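Local atomic coordinates of putative transcriptional regulator, sugar-binding family (Arthrobacter aurescens, PDB entry 3NZE), a protein that probably binds a carbohydrate effector and DNA to control transcription, as a putative sugar-binding regulator of the SorC family. Residues Ser14-Gln19 with Val24-Val29. Residues are numbered along the deposited sequence; the frame is centred on the assembly and turned at random.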
ATOM      1  N   SER A  14      -1.234  13.630 -17.395  1.00 20.11           N
ATOM      2  CA  SER A  14      -1.111  15.066 -17.233  1.00 18.25           C
ATOM      3  C   SER A  14      -2.187  15.607 -16.307  1.00 21.19           C
ATOM      4  O   SER A  14      -1.911  16.414 -15.412  1.00 21.04           O
ATOM      5  CB  SER A  14      -1.204  15.768 -18.586  1.00 22.54           C
ATOM      6  OG  SER A  14      -1.035  17.159 -18.414  1.00 27.28           O
ATOM      7  N   GLN A  15      -3.424  15.163 -16.518  1.00 19.73           N
ATOM      8  CA  GLN A  15      -4.527  15.638 -15.698  1.00 20.36           C
ATOM      9  C   GLN A  15      -4.345  15.277 -14.234  1.00 21.70           C
ATOM     10  O   GLN A  15      -4.562  16.108 -13.358  1.00 20.75           O
ATOM     11  CB  GLN A  15      -5.868  15.143 -16.251  1.00 22.87           C
ATOM     12  CG  GLN A  15      -6.154  15.710 -17.639  1.00 25.78           C
ATOM     13  CD  GLN A  15      -7.246  14.972 -18.389  1.00 30.55           C
ATOM     14  OE1 GLN A  15      -8.227  14.518 -17.803  1.00 32.95           O
ATOM     15  NE2 GLN A  15      -7.083  14.860 -19.705  1.00 35.40           N
ATOM     16  N   ILE A  16      -3.957  14.029 -13.962  1.00 20.08           N
ATOM     17  CA  ILE A  16      -3.744  13.591 -12.589  1.00 17.84           C
ATOM     18  C   ILE A  16      -2.555  14.308 -11.948  1.00 18.69           C
ATOM     19  O   ILE A  16      -2.625  14.722 -10.788  1.00 19.06           O
ATOM     20  CB  ILE A  16      -3.567  12.061 -12.532  1.00 19.40           C
ATOM     21  CG1 ILE A  16      -4.880  11.385 -12.939  1.00 20.66           C
ATOM     22  CG2 ILE A  16      -3.108  11.616 -11.150  1.00 19.99           C
ATOM     23  CD1 ILE A  16      -4.750   9.892 -13.248  1.00 19.85           C
ATOM     24  N   ARG A  17      -1.464  14.457 -12.696  1.00 18.23           N
ATOM     25  CA  ARG A  17      -0.299  15.202 -12.201  1.00 21.12           C
ATOM     26  C   ARG A  17      -0.712  16.593 -11.734  1.00 18.43           C
ATOM     27  O   ARG A  17      -0.347  17.048 -10.644  1.00 20.86           O
ATOM     28  CB  ARG A  17       0.746  15.369 -13.308  1.00 29.23           C
ATOM     29  CG  ARG A  17       1.933  14.441 -13.224  1.00 31.56           C
ATOM     30  CD  ARG A  17       3.112  15.013 -13.995  1.00 23.41           C
ATOM     31  NE  ARG A  17       2.769  15.365 -15.370  1.00 23.33           N
ATOM     32  CZ  ARG A  17       2.750  14.504 -16.388  1.00 24.80           C
ATOM     33  NH1 ARG A  17       2.436  14.918 -17.608  1.00 23.45           N
ATOM     34  NH2 ARG A  17       3.043  13.227 -16.191  1.00 22.39           N
ATOM     35  N   ASN A  18      -1.467  17.282 -12.580  1.00 16.73           N
ATOM     36  CA  ASN A  18      -1.842  18.662 -12.292  1.00 23.93           C
ATOM     37  C   ASN A  18      -2.867  18.790 -11.180  1.00 23.89           C
ATOM     38  O   ASN A  18      -2.829  19.734 -10.386  1.00 23.13           O
ATOM     39  CB  ASN A  18      -2.325  19.368 -13.565  1.00 24.71           C
ATOM     40  CG  ASN A  18      -1.188  19.650 -14.529  1.00 22.82           C
ATOM     41  OD1 ASN A  18      -0.044  19.803 -14.106  1.00 22.35           O
ATOM     42  ND2 ASN A  18      -1.488  19.696 -15.825  1.00 23.65           N
ATOM     43  N   GLN A  19      -3.786  17.838 -11.121  1.00 19.56           N
ATOM     44  CA  GLN A  19      -4.869  17.909 -10.151  1.00 25.99           C
ATOM     45  C   GLN A  19      -4.465  17.358  -8.786  1.00 25.60           C
ATOM     46  O   GLN A  19      -4.940  17.842  -7.759  1.00 26.59           O
ATOM     47  CB  GLN A  19      -6.106  17.182 -10.696  1.00 29.88           C
ATOM     48  CG  GLN A  19      -7.301  17.136  -9.760  1.00 34.22           C
ATOM     49  CD  GLN A  19      -8.494  16.435 -10.400  1.00 39.03           C
ATOM     50  OE1 GLN A  19      -8.551  16.279 -11.623  1.00 40.68           O
ATOM     51  NE2 GLN A  19      -9.448  16.010  -9.576  1.00 35.59           N
ATOM     52  N   VAL A  24       2.802  10.195 -12.083  1.00 15.88           N
ATOM     53  CA  VAL A  24       1.835   9.141 -12.381  1.00 16.95           C
ATOM     54  C   VAL A  24       2.111   8.390 -13.671  1.00 16.26           C
ATOM     55  O   VAL A  24       2.571   8.971 -14.661  1.00 18.70           O
ATOM     56  CB  VAL A  24       0.398   9.725 -12.411  1.00 17.76           C
ATOM     57  CG1 VAL A  24       0.313  10.852 -13.402  1.00 25.37           C
ATOM     58  CG2 VAL A  24      -0.640   8.640 -12.724  1.00 18.95           C
ATOM     59  N   HIS A  25       1.838   7.085 -13.636  1.00 18.29           N
ATOM     60  CA  HIS A  25       1.870   6.224 -14.806  1.00 16.86           C
ATOM     61  C   HIS A  25       0.498   5.582 -14.951  1.00 16.80           C
ATOM     62  O   HIS A  25       0.046   4.850 -14.066  1.00 16.92           O
ATOM     63  CB  HIS A  25       2.930   5.127 -14.657  1.00 18.09           C
ATOM     64  CG  HIS A  25       4.333   5.624 -14.797  1.00 23.19           C
ATOM     65  ND1 HIS A  25       5.063   6.104 -13.732  1.00 32.69           N
ATOM     66  CD2 HIS A  25       5.137   5.727 -15.881  1.00 31.37           C
ATOM     67  CE1 HIS A  25       6.258   6.477 -14.153  1.00 34.76           C
ATOM     68  NE2 HIS A  25       6.328   6.259 -15.454  1.00 34.79           N
ATOM     69  N   VAL A  26      -0.161   5.865 -16.066  1.00 15.58           N
ATOM     70  CA  VAL A  26      -1.462   5.282 -16.352  1.00 15.51           C
ATOM     71  C   VAL A  26      -1.239   4.111 -17.290  1.00 16.61           C
ATOM     72  O   VAL A  26      -0.628   4.257 -18.346  1.00 17.55           O
ATOM     73  CB  VAL A  26      -2.406   6.327 -16.995  1.00 16.38           C
ATOM     74  CG1 VAL A  26      -3.665   5.660 -17.511  1.00 20.69           C
ATOM     75  CG2 VAL A  26      -2.759   7.407 -15.979  1.00 17.69           C
ATOM     76  N   VAL A  27      -1.722   2.942 -16.889  1.00 18.37           N
ATOM     77  CA  VAL A  27      -1.522   1.720 -17.661  1.00 17.47           C
ATOM     78  C   VAL A  27      -2.733   1.455 -18.531  1.00 17.64           C
ATOM     79  O   VAL A  27      -3.820   1.207 -18.020  1.00 20.24           O
ATOM     80  CB  VAL A  27      -1.296   0.525 -16.714  1.00 18.65           C
ATOM     81  CG1 VAL A  27      -1.010  -0.766 -17.498  1.00 22.15           C
ATOM     82  CG2 VAL A  27      -0.158   0.835 -15.754  1.00 18.49           C
ATOM     83  N   PRO A  28      -2.554   1.515 -19.860  1.00 22.65           N
ATOM     84  CA  PRO A  28      -3.665   1.190 -20.754  1.00 27.31           C
ATOM     85  C   PRO A  28      -4.059  -0.277 -20.591  1.00 29.45           C
ATOM     86  O   PRO A  28      -3.205  -1.161 -20.660  1.00 28.48           O
ATOM     87  CB  PRO A  28      -3.078   1.451 -22.147  1.00 27.98           C
ATOM     88  CG  PRO A  28      -1.959   2.411 -21.911  1.00 28.95           C
ATOM     89  CD  PRO A  28      -1.371   1.991 -20.601  1.00 24.50           C
ATOM     90  N   VAL A  29      -5.338  -0.529 -20.350  1.00 30.72           N
ATOM     91  CA  VAL A  29      -5.821  -1.893 -20.183  1.00 35.48           C
ATOM     92  C   VAL A  29      -7.134  -2.042 -20.925  1.00 42.98           C
ATOM     93  O   VAL A  29      -7.943  -1.118 -20.955  1.00 45.39           O
ATOM     94  CB  VAL A  29      -6.047  -2.267 -18.703  1.00 36.09           C
ATOM     95  CG1 VAL A  29      -6.561  -3.697 -18.594  1.00 36.50           C
ATOM     96  CG2 VAL A  29      -4.769  -2.113 -17.892  1.00 34.55           C
TER
HETATM   97  O   HOH W   1       4.367  11.890 -14.001  1.00 21.74           O
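V24 and I16 meet through branches set by their first torsions: V24 holds CG1 between its backbone N and carbonyl carbon (chi1 56°), where it reaches the helix, while I16 keeps CG2 anti to its backbone N and swings CG1 beside that N (chi1 -66°). CG2 of I16 then lies against both methyls of V24, 4.2 Å from CG1 and 4.2 Å from CG2, the two side chains crossing at about a right angle. The other branch of I16 runs out extended along the strand, and its CD1 ends 4.2 Å from CG2 of V26, two residues on and on the same face of the strand. R17 approaches V24 from another side, its CG 3.9 Å from V24 CG1, so that this methyl is touched by successive residues of one helical turn. Beyond CG the arginine chain bends at chi3 and turns its guanidinium back, with S14 N above one face, displaced toward the rim of the group. At its edge, in plane, a water accepts hydrogen bonds from R17 NH2 (2.9 Å) and V24 N (3.0 Å). After helix 9-20 the chain turns back through a short connection into strand 23-27, the short segments running 148° apart in direction with axes 8.5 Å apart. This packs the helix against an edge strand of the α/β sugar-binding domain, of a Rossmann-like clan, away from the calcium sites. Strand 23-27 pairs in parallel with strand 250-254; I16 and V26 both touch A258 of helix 255-261, and E13 OE2 accepts a hydrogen bond from V26 N. The contact is therefore apolar at its buried centre and polar beside the exposed R17, where the water serves two donors that could not bond to one another.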